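Local coordinates for uncharacterized protein (Bacteroides ovatus, PDB 4FS7), which is of unknown function but, as an extracellular leucine-rich repeat protein of the BspA type, probably binds other proteins, at residues 270-275 with 291-296; 281-286 with 306-311; 325-330 with 346-351. All blocks are in the same frame, centred on the assembly; numbering follows the deposited sequence.

Contact 1 of 3, residues 270-275 with 291-296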
loop_
_atom_site.group_PDB
_atom_site.type_symbol
_atom_site.label_atom_id
_atom_site.label_comp_id
_atom_site.label_asym_id
_atom_site.label_seq_id
_atom_site.Cartn_x
_atom_site.Cartn_y
_atom_site.Cartn_z
ATOM N N SER A 270 4.737 -15.162 -2.150
ATOM C CA SER A 270 3.504 -14.913 -1.394
ATOM C C SER A 270 2.542 -13.918 -2.040
ATOM O O SER A 270 1.768 -13.277 -1.347
ATOM C CB SER A 270 3.850 -14.446 0.014
ATOM O OG SER A 270 4.606 -15.442 0.720
ATOM N N LEU A 271 2.515 -13.839 -3.373
ATOM C CA LEU A 271 1.768 -12.780 -4.026
ATOM C C LEU A 271 0.297 -12.783 -3.689
ATOM O O LEU A 271 -0.288 -11.728 -3.476
ATOM C CB LEU A 271 1.906 -12.778 -5.550
ATOM C CG LEU A 271 2.130 -11.314 -6.091
ATOM C CD1 LEU A 271 3.590 -10.954 -5.792
ATOM C CD2 LEU A 271 1.882 -11.276 -7.592
ATOM N N PHE A 272 -0.322 -13.973 -3.679
ATOM C CA PHE A 272 -1.741 -14.143 -3.439
ATOM C C PHE A 272 -2.012 -14.933 -2.184
ATOM O O PHE A 272 -3.065 -15.563 -2.025
ATOM C CB PHE A 272 -2.432 -14.776 -4.646
ATOM C CG PHE A 272 -2.206 -14.003 -5.913
ATOM C CD1 PHE A 272 -2.827 -12.776 -6.118
ATOM C CD2 PHE A 272 -1.350 -14.447 -6.873
ATOM C CE1 PHE A 272 -2.594 -12.064 -7.258
ATOM C CE2 PHE A 272 -1.103 -13.703 -8.050
ATOM C CZ PHE A 272 -1.722 -12.484 -8.193
ATOM N N TYR A 273 -1.083 -14.848 -1.229
ATOM C CA TYR A 273 -1.239 -15.550 0.035
ATOM C C TYR A 273 -2.537 -15.119 0.712
ATOM O O TYR A 273 -2.803 -13.917 0.855
ATOM C CB TYR A 273 -0.034 -15.201 0.900
ATOM C CG TYR A 273 0.305 -16.113 2.074
ATOM C CD1 TYR A 273 -0.527 -16.277 3.153
ATOM C CD2 TYR A 273 1.542 -16.775 2.110
ATOM C CE1 TYR A 273 -0.177 -17.125 4.205
ATOM C CE2 TYR A 273 1.881 -17.588 3.178
ATOM C CZ TYR A 273 1.023 -17.749 4.206
ATOM O OH TYR A 273 1.377 -18.561 5.264
ATOM N N ASN A 274 -3.350 -16.087 1.130
ATOM C CA ASN A 274 -4.596 -15.831 1.811
ATOM C C ASN A 274 -5.624 -15.073 0.979
ATOM O O ASN A 274 -6.536 -14.454 1.524
ATOM C CB ASN A 274 -4.374 -15.158 3.186
ATOM C CG ASN A 274 -3.997 -16.135 4.282
ATOM O OD1 ASN A 274 -4.307 -17.297 4.210
ATOM N ND2 ASN A 274 -3.315 -15.658 5.293
ATOM N N CYS A 275 -5.544 -15.191 -0.356
ATOM C CA CYS A 275 -6.598 -14.671 -1.235
ATOM C C CYS A 275 -7.701 -15.732 -1.305
ATOM O O CYS A 275 -7.825 -16.477 -2.253
ATOM C CB CYS A 275 -6.054 -14.325 -2.590
ATOM S SG CYS A 275 -5.049 -12.795 -2.566
ATOM N N LYS A 291 4.923 -19.963 -1.967
ATOM C CA LYS A 291 3.740 -19.526 -1.280
ATOM C C LYS A 291 2.839 -18.651 -2.134
ATOM O O LYS A 291 1.949 -17.981 -1.576
ATOM C CB LYS A 291 4.121 -18.801 0.029
ATOM C CG LYS A 291 4.999 -19.641 0.964
ATOM C CD LYS A 291 5.704 -18.788 2.033
ATOM C CE LYS A 291 6.695 -19.589 2.831
ATOM N NZ LYS A 291 7.489 -18.643 3.692
ATOM N N THR A 292 2.947 -18.709 -3.471
ATOM C CA THR A 292 2.182 -17.773 -4.298
ATOM C C THR A 292 0.703 -17.823 -4.049
ATOM O O THR A 292 0.040 -16.769 -3.995
ATOM C CB THR A 292 2.506 -17.993 -5.816
ATOM O OG1 THR A 292 3.894 -17.731 -6.051
ATOM C CG2 THR A 292 1.695 -17.086 -6.718
ATOM N N PHE A 293 0.140 -19.042 -4.006
ATOM C CA PHE A 293 -1.273 -19.236 -3.813
ATOM C C PHE A 293 -1.593 -19.897 -2.487
ATOM O O PHE A 293 -2.611 -20.589 -2.328
ATOM C CB PHE A 293 -1.870 -20.043 -4.995
ATOM C CG PHE A 293 -1.575 -19.445 -6.324
ATOM C CD1 PHE A 293 -2.259 -18.312 -6.756
ATOM C CD2 PHE A 293 -0.598 -19.972 -7.142
ATOM C CE1 PHE A 293 -1.990 -17.740 -7.971
ATOM C CE2 PHE A 293 -0.304 -19.427 -8.401
ATOM C CZ PHE A 293 -0.999 -18.285 -8.790
ATOM N N TYR A 294 -0.742 -19.664 -1.490
ATOM C CA TYR A 294 -0.975 -20.281 -0.171
ATOM C C TYR A 294 -2.345 -19.909 0.361
ATOM O O TYR A 294 -2.683 -18.720 0.426
ATOM C CB TYR A 294 0.096 -19.789 0.856
ATOM C CG TYR A 294 0.131 -20.656 2.100
ATOM C CD1 TYR A 294 -0.825 -20.560 3.070
ATOM C CD2 TYR A 294 1.122 -21.641 2.248
ATOM C CE1 TYR A 294 -0.863 -21.460 4.125
ATOM C CE2 TYR A 294 1.132 -22.504 3.318
ATOM C CZ TYR A 294 0.123 -22.426 4.259
ATOM O OH TYR A 294 0.027 -23.328 5.301
ATOM N N GLY A 295 -3.122 -20.881 0.811
ATOM C CA GLY A 295 -4.386 -20.571 1.460
ATOM C C GLY A 295 -5.443 -20.052 0.545
ATOM O O GLY A 295 -6.430 -19.468 1.008
ATOM N N CYS A 296 -5.319 -20.275 -0.751
ATOM C CA CYS A 296 -6.357 -19.859 -1.713
ATOM C C CYS A 296 -7.397 -20.980 -1.770
ATOM O O CYS A 296 -7.494 -21.794 -2.679
ATOM C CB CYS A 296 -5.712 -19.555 -3.067
ATOM S SG CYS A 296 -4.767 -18.004 -3.023
HETATM O O HOH W 1 4.258 -15.075 -5.339
HETATM O O HOH W 2 -6.811 -18.835 3.622
#
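Two successive coils of the BspA-type leucine-rich repeat solenoid stack here through equivalent loops, 270-275 and 291-296, each built from a type I turn running into a type II turn. Tyr273 and Tyr294 point the same way and form an offset stack, centroids 4.6 Å apart and planes 12° off parallel. CB of Tyr294 sits over one face of the Tyr273 ring, 3.7 Å from the centroid; a chi1 of -165° then lays the Tyr294 ring alongside Tyr273, whose hydroxyl overlies the Tyr294 ring near its rim. Tyr294 OH is hydrogen-bonded to Glu317 OE2, and Tyr250 continues the row beyond Tyr273. Inside the coil Phe272 and Phe293 lie side by side with nearly parallel planes but slid apart, so that contact is between borders, CD2 of Phe272 being 3.5 Å from CE1 of Phe293. Two backbone bonds fix the spacing: Phe272 N to Thr292 O and the straighter Asn274 N to Tyr294 O (2.8 Å, 172° at the hydrogen). One water joins Leu271 N to Thr292 OG1, which also bonds Pro289 O; a second donates to Asn274 OD1 (3.0 Å) and to Gly295 O (2.7 Å).

Contact 2 of 3, residues 281-286 with 306-311. With EDO (1,2-ethanediol), chain C.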
loop_
_atom_site.group_PDB
_atom_site.type_symbol
_atom_site.label_atom_id
_atom_site.label_comp_id
_atom_site.label_asym_id
_atom_site.label_seq_id
_atom_site.Cartn_x
_atom_site.Cartn_y
_atom_site.Cartn_z
ATOM N N VAL A 281 -7.022 -18.669 -12.021
ATOM C CA VAL A 281 -5.686 -18.233 -12.294
ATOM C C VAL A 281 -5.236 -18.595 -13.696
ATOM O O VAL A 281 -5.464 -19.710 -14.139
ATOM C CB VAL A 281 -4.697 -18.950 -11.289
ATOM C CG1 VAL A 281 -3.237 -18.874 -11.760
ATOM C CG2 VAL A 281 -4.878 -18.425 -9.871
ATOM N N ILE A 282 -4.637 -17.625 -14.381
ATOM C CA ILE A 282 -3.840 -17.872 -15.562
ATOM C C ILE A 282 -2.443 -17.357 -15.247
ATOM O O ILE A 282 -2.282 -16.193 -14.873
ATOM C CB ILE A 282 -4.371 -17.181 -16.840
ATOM C CG1 ILE A 282 -5.846 -17.486 -17.042
ATOM C CG2 ILE A 282 -3.459 -17.581 -18.013
ATOM C CD1 ILE A 282 -6.545 -16.603 -18.125
ATOM N N TYR A 283 -1.425 -18.193 -15.395
ATOM C CA TYR A 283 -0.092 -17.861 -14.928
ATOM C C TYR A 283 0.967 -18.388 -15.884
ATOM O O TYR A 283 0.973 -19.565 -16.193
ATOM C CB TYR A 283 0.123 -18.436 -13.523
ATOM C CG TYR A 283 1.415 -17.984 -12.869
ATOM C CD1 TYR A 283 2.621 -18.575 -13.150
ATOM C CD2 TYR A 283 1.408 -16.928 -11.951
ATOM C CE1 TYR A 283 3.795 -18.149 -12.552
ATOM C CE2 TYR A 283 2.568 -16.515 -11.343
ATOM C CZ TYR A 283 3.763 -17.102 -11.662
ATOM O OH TYR A 283 4.895 -16.691 -11.019
ATOM N N GLY A 284 1.867 -17.518 -16.331
ATOM C CA GLY A 284 2.887 -17.846 -17.317
ATOM C C GLY A 284 4.305 -17.563 -16.981
ATOM O O GLY A 284 5.198 -17.859 -17.769
ATOM N N SER A 285 4.594 -16.957 -15.824
ATOM C CA SER A 285 5.982 -16.688 -15.506
ATOM C C SER A 285 6.720 -17.995 -15.231
ATOM O O SER A 285 6.137 -18.981 -14.764
ATOM C CB SER A 285 6.146 -15.731 -14.330
ATOM O OG SER A 285 7.502 -15.300 -14.250
ATOM N N VAL A 286 8.012 -18.014 -15.529
ATOM C CA VAL A 286 8.793 -19.246 -15.544
ATOM C C VAL A 286 8.784 -20.008 -14.197
ATOM O O VAL A 286 8.794 -21.234 -14.143
ATOM C CB VAL A 286 10.223 -19.021 -16.081
ATOM C CG1 VAL A 286 11.034 -18.092 -15.221
ATOM C CG2 VAL A 286 10.943 -20.318 -16.230
ATOM N N ASP A 306 2.756 -22.971 -20.923
ATOM C CA ASP A 306 3.889 -23.810 -21.255
ATOM C C ASP A 306 5.201 -23.208 -20.827
ATOM O O ASP A 306 6.219 -23.896 -20.774
ATOM C CB ASP A 306 3.924 -24.094 -22.755
ATOM C CG ASP A 306 2.809 -24.974 -23.251
ATOM O OD1 ASP A 306 2.054 -25.587 -22.443
ATOM O OD2 ASP A 306 2.722 -25.057 -24.511
ATOM N N SER A 307 5.212 -21.902 -20.596
ATOM C CA SER A 307 6.393 -21.196 -20.121
ATOM C C SER A 307 6.711 -21.481 -18.639
ATOM O O SER A 307 7.787 -21.134 -18.194
ATOM C CB SER A 307 6.214 -19.685 -20.337
ATOM O OG SER A 307 4.932 -19.245 -19.915
ATOM N N VAL A 308 5.796 -22.067 -17.865
ATOM C CA VAL A 308 6.011 -22.366 -16.438
ATOM C C VAL A 308 6.851 -23.629 -16.288
ATOM O O VAL A 308 6.481 -24.706 -16.763
ATOM C CB VAL A 308 4.688 -22.500 -15.680
ATOM C CG1 VAL A 308 4.986 -22.818 -14.216
ATOM C CG2 VAL A 308 3.838 -21.240 -15.857
ATOM N N LYS A 309 7.945 -23.519 -15.565
ATOM C CA LYS A 309 8.856 -24.633 -15.372
ATOM C C LYS A 309 9.165 -25.050 -13.954
ATOM O O LYS A 309 9.687 -26.129 -13.721
ATOM C CB LYS A 309 10.162 -24.351 -16.111
ATOM C CG LYS A 309 9.920 -24.237 -17.658
ATOM C CD LYS A 309 11.147 -24.076 -18.513
ATOM C CE LYS A 309 10.703 -23.732 -19.969
ATOM N NZ LYS A 309 11.845 -23.698 -20.916
ATOM N N PHE A 310 8.826 -24.213 -12.983
ATOM C CA PHE A 310 9.093 -24.512 -11.562
ATOM C C PHE A 310 7.911 -24.141 -10.711
ATOM O O PHE A 310 7.379 -23.028 -10.827
ATOM C CB PHE A 310 10.319 -23.761 -11.062
ATOM C CG PHE A 310 11.544 -24.045 -11.874
ATOM C CD1 PHE A 310 11.844 -23.323 -13.034
ATOM C CD2 PHE A 310 12.376 -25.089 -11.530
ATOM C CE1 PHE A 310 12.969 -23.627 -13.812
ATOM C CE2 PHE A 310 13.505 -25.383 -12.274
ATOM C CZ PHE A 310 13.792 -24.655 -13.430
ATOM N N ILE A 311 7.498 -25.039 -9.826
ATOM C CA ILE A 311 6.440 -24.773 -8.857
ATOM C C ILE A 311 7.100 -24.677 -7.475
ATOM O O ILE A 311 7.646 -25.652 -6.966
ATOM C CB ILE A 311 5.353 -25.886 -8.795
ATOM C CG1 ILE A 311 4.871 -26.304 -10.200
ATOM C CG2 ILE A 311 4.198 -25.421 -7.864
ATOM C CD1 ILE A 311 4.188 -25.165 -10.956
HETATM C C1 EDO C . 8.971 -15.452 -11.399
HETATM O O1 EDO C . 9.391 -16.196 -12.612
HETATM C C2 EDO C . 10.068 -15.292 -10.313
HETATM O O2 EDO C . 10.779 -14.037 -10.476
#
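The Tyr283 ring meets Val308 at its edge: CG2 of Val308 lies in the ring plane, 4.0 Å from CD1 of Tyr283, and the two side chains stand at about a right angle. Val286 O likewise approaches the edge of the Phe310 ring, 3.9 Å from CD1. CG of Tyr283 is anti to the backbone N (chi1 -172°), which carries the ring inward beside Val288 and Ile267 and lets its OH bond to Ile287 O. The same Val308 methyl is also wedged against the backbone, 3.3 Å from Tyr283 O. The contact is the turn region between neighbouring coils of the leucine-rich repeat solenoid, where the chain leaves strand 280-283 and, one repeat on, enters strand 310-311. Val286 O accepts two N-H groups there, a nearly straight one from Lys309 N (2.8 Å, 168°) and a longer, more bent one from Phe310 N (3.2 Å). Ser307 OG donates to Gly284 O at 2.6 Å, in the carbonyl plane and on a lone pair. Without the hydroxyl of Ser307, as with an alanine here, Gly284 O would probably lose this donor and the two turns be tied less firmly. An ethanediol, probably from the crystallisation liquor, bonds Ile267 N and Ile287 N, and its O1 donates to Ser285 OG (2.7 Å) in one of the two conformers of Ser285.

Contact 3 of 3, residues 325-330 with 346-351; sequences IDLPYL and SNINFP
This is a side-by-side pairing of adjacent strand-to-turn segments from consecutive repeats of the leucine-rich repeat solenoid, with Ile325 beside Ile348 and the two running in nearly the same direction, 16° apart. At its start Ile325 N donates to Asn347 O (3.0 Å, 162°), and Ile325 O receives a nearly straight CA-H contact from Ile348. Further on, the Asn349 side chain takes over from backbone pairing and grips both polar groups of Leu327: OD1 accepts from Leu327 N at 2.8 Å, and ND2 donates to Leu327 O at 2.9 Å. Both bonds use a lone pair in the carbonyl plane of the acceptor, and Leu327 O lies close to the plane of the amide, so the group is held against flipping. A chi1 of 61° sets CG between the backbone N and the carbonyl carbon and swings the amide across to the other segment. Asp326 OD1 and Asn349 OD1, two acceptors, approach to 3.4 Å without bonding. Ile325 and Ile348 lie alongside each other, CG2 of Ile325 3.6 Å from CD1 of Ile348, and the Leu327 CD1 branch meets the same CD1 at 4.1 Å. Pro351 packs at the far end, over Leu327 and Pro328. Strand 301-304 of the preceding coil packs on Ile325 and Leu327 through Leu304, and Ile334 of strand 333-334 meets Leu327 across the interior.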
loop_
_atom_site.group_PDB
_atom_site.type_symbol
_atom_site.label_atom_id
_atom_site.label_comp_id
_atom_site.label_asym_id
_atom_site.label_seq_id
_atom_site.Cartn_x
_atom_site.Cartn_y
_atom_site.Cartn_z
ATOM N N ILE A 325 -5.267 -30.101 -11.766
ATOM C CA ILE A 325 -4.294 -29.192 -12.324
ATOM C C ILE A 325 -3.450 -29.915 -13.382
ATOM O O ILE A 325 -2.998 -31.062 -13.186
ATOM C CB ILE A 325 -3.454 -28.493 -11.260
ATOM C CG1 ILE A 325 -2.650 -27.310 -11.839
ATOM C CG2 ILE A 325 -2.538 -29.538 -10.547
ATOM C CD1 ILE A 325 -1.895 -26.487 -10.772
ATOM N N ASP A 326 -3.362 -29.262 -14.530
ATOM C CA ASP A 326 -2.567 -29.739 -15.662
ATOM C C ASP A 326 -1.224 -29.076 -15.574
ATOM O O ASP A 326 -1.096 -27.864 -15.759
ATOM C CB ASP A 326 -3.321 -29.432 -16.957
ATOM C CG ASP A 326 -2.596 -29.879 -18.221
ATOM O OD1 ASP A 326 -1.783 -30.801 -18.158
ATOM O OD2 ASP A 326 -2.898 -29.302 -19.292
ATOM N N LEU A 327 -0.209 -29.851 -15.246
ATOM C CA LEU A 327 1.175 -29.356 -15.198
ATOM C C LEU A 327 1.689 -29.353 -16.623
ATOM O O LEU A 327 1.577 -30.367 -17.324
ATOM C CB LEU A 327 2.048 -30.232 -14.319
ATOM C CG LEU A 327 1.679 -30.238 -12.826
ATOM C CD1 LEU A 327 2.772 -31.009 -12.063
ATOM C CD2 LEU A 327 1.452 -28.842 -12.273
ATOM N N PRO A 328 2.248 -28.234 -17.070
ATOM C CA PRO A 328 2.625 -28.164 -18.470
ATOM C C PRO A 328 3.885 -28.950 -18.774
ATOM O O PRO A 328 4.651 -29.385 -17.880
ATOM C CB PRO A 328 2.804 -26.657 -18.716
ATOM C CG PRO A 328 3.145 -26.112 -17.385
ATOM C CD PRO A 328 2.318 -26.920 -16.416
ATOM N N TYR A 329 4.114 -29.112 -20.067
ATOM C CA TYR A 329 4.984 -30.175 -20.519
ATOM C C TYR A 329 6.465 -30.047 -20.262
ATOM O O TYR A 329 7.203 -31.014 -20.496
ATOM C CB TYR A 329 4.726 -30.523 -21.996
ATOM C CG TYR A 329 5.382 -29.607 -23.002
ATOM C CD1 TYR A 329 5.000 -28.290 -23.129
ATOM C CD2 TYR A 329 6.399 -30.056 -23.821
ATOM C CE1 TYR A 329 5.612 -27.442 -24.031
ATOM C CE2 TYR A 329 7.040 -29.201 -24.756
ATOM C CZ TYR A 329 6.616 -27.895 -24.880
ATOM O OH TYR A 329 7.222 -27.037 -25.780
ATOM N N LEU A 330 6.923 -28.889 -19.778
ATOM C CA LEU A 330 8.331 -28.671 -19.468
ATOM C C LEU A 330 8.588 -28.413 -17.960
ATOM O O LEU A 330 9.683 -27.987 -17.581
ATOM C CB LEU A 330 8.899 -27.540 -20.340
ATOM C CG LEU A 330 8.896 -27.846 -21.837
ATOM C CD1 LEU A 330 9.201 -26.564 -22.612
ATOM C CD2 LEU A 330 9.952 -28.925 -22.139
ATOM N N SER A 346 -7.471 -34.404 -7.110
ATOM C CA SER A 346 -7.711 -35.749 -7.626
ATOM C C SER A 346 -6.972 -36.014 -8.922
ATOM O O SER A 346 -6.594 -37.147 -9.186
ATOM C CB SER A 346 -9.210 -35.944 -7.868
ATOM O OG SER A 346 -9.464 -37.211 -8.455
ATOM N N ASN A 347 -6.814 -35.007 -9.749
ATOM C CA ASN A 347 -6.272 -35.125 -11.099
ATOM C C ASN A 347 -5.057 -34.251 -11.274
ATOM O O ASN A 347 -5.194 -33.033 -11.326
ATOM C CB ASN A 347 -7.322 -34.729 -12.134
ATOM C CG ASN A 347 -8.622 -35.393 -11.888
ATOM O OD1 ASN A 347 -8.686 -36.631 -11.905
ATOM N ND2 ASN A 347 -9.682 -34.608 -11.665
ATOM N N ILE A 348 -3.889 -34.864 -11.368
ATOM C CA ILE A 348 -2.644 -34.174 -11.625
ATOM C C ILE A 348 -1.761 -35.109 -12.418
ATOM O O ILE A 348 -1.661 -36.293 -12.104
ATOM C CB ILE A 348 -1.992 -33.639 -10.327
ATOM C CG1 ILE A 348 -0.748 -32.819 -10.680
ATOM C CG2 ILE A 348 -1.696 -34.791 -9.331
ATOM C CD1 ILE A 348 -0.189 -32.029 -9.467
ATOM N N ASN A 349 -1.135 -34.552 -13.439
ATOM C CA ASN A 349 -0.166 -35.252 -14.253
ATOM C C ASN A 349 1.262 -34.898 -13.899
ATOM O O ASN A 349 1.523 -33.804 -13.373
ATOM C CB ASN A 349 -0.376 -34.915 -15.734
ATOM C CG ASN A 349 -0.195 -33.442 -16.012
ATOM O OD1 ASN A 349 -0.826 -32.595 -15.388
ATOM N ND2 ASN A 349 0.696 -33.124 -16.917
ATOM N N PHE A 350 2.176 -35.804 -14.221
ATOM C CA PHE A 350 3.580 -35.651 -13.934
ATOM C C PHE A 350 4.369 -35.759 -15.219
ATOM O O PHE A 350 4.716 -36.865 -15.670
ATOM C CB PHE A 350 3.981 -36.689 -12.909
ATOM C CG PHE A 350 3.311 -36.446 -11.608
ATOM C CD1 PHE A 350 3.815 -35.507 -10.716
ATOM C CD2 PHE A 350 2.128 -37.054 -11.274
ATOM C CE1 PHE A 350 3.146 -35.258 -9.537
ATOM C CE2 PHE A 350 1.454 -36.797 -10.063
ATOM C CZ PHE A 350 1.988 -35.874 -9.192
ATOM N N PRO A 351 4.677 -34.622 -15.826
ATOM C CA PRO A 351 5.362 -34.697 -17.097
ATOM C C PRO A 351 6.763 -35.302 -17.001
ATOM O O PRO A 351 7.384 -35.211 -15.975
ATOM C CB PRO A 351 5.415 -33.237 -17.536
ATOM C CG PRO A 351 4.236 -32.614 -16.884
ATOM C CD PRO A 351 4.116 -33.290 -15.571
#

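Along the chain, contacts 1 and 2 interleave, in the order 270-275, 281-286, 291-296, 306-311; contact 3 follows in series. All three join neighbouring coils of one leucine-rich repeat solenoid, on the same side of the chain's centre, with contact centres from about 17 Å (contact 1) to about 35 Å (contact 3) away from it. Contacts 1 and 2, centres about 15 Å apart, touch where Phe293 packs on Val281 and Tyr283; contacts 2 and 3, centres about 12 Å apart, through Val308 with Pro328 and Lys309 with Leu330. Strand 280-283 pairs in parallel with 301-304, and 310-311 belongs to the parallel sheet 287-288, 310-311, 333-334, 356-357. Such coil-to-coil pairing builds the elongated body without helices.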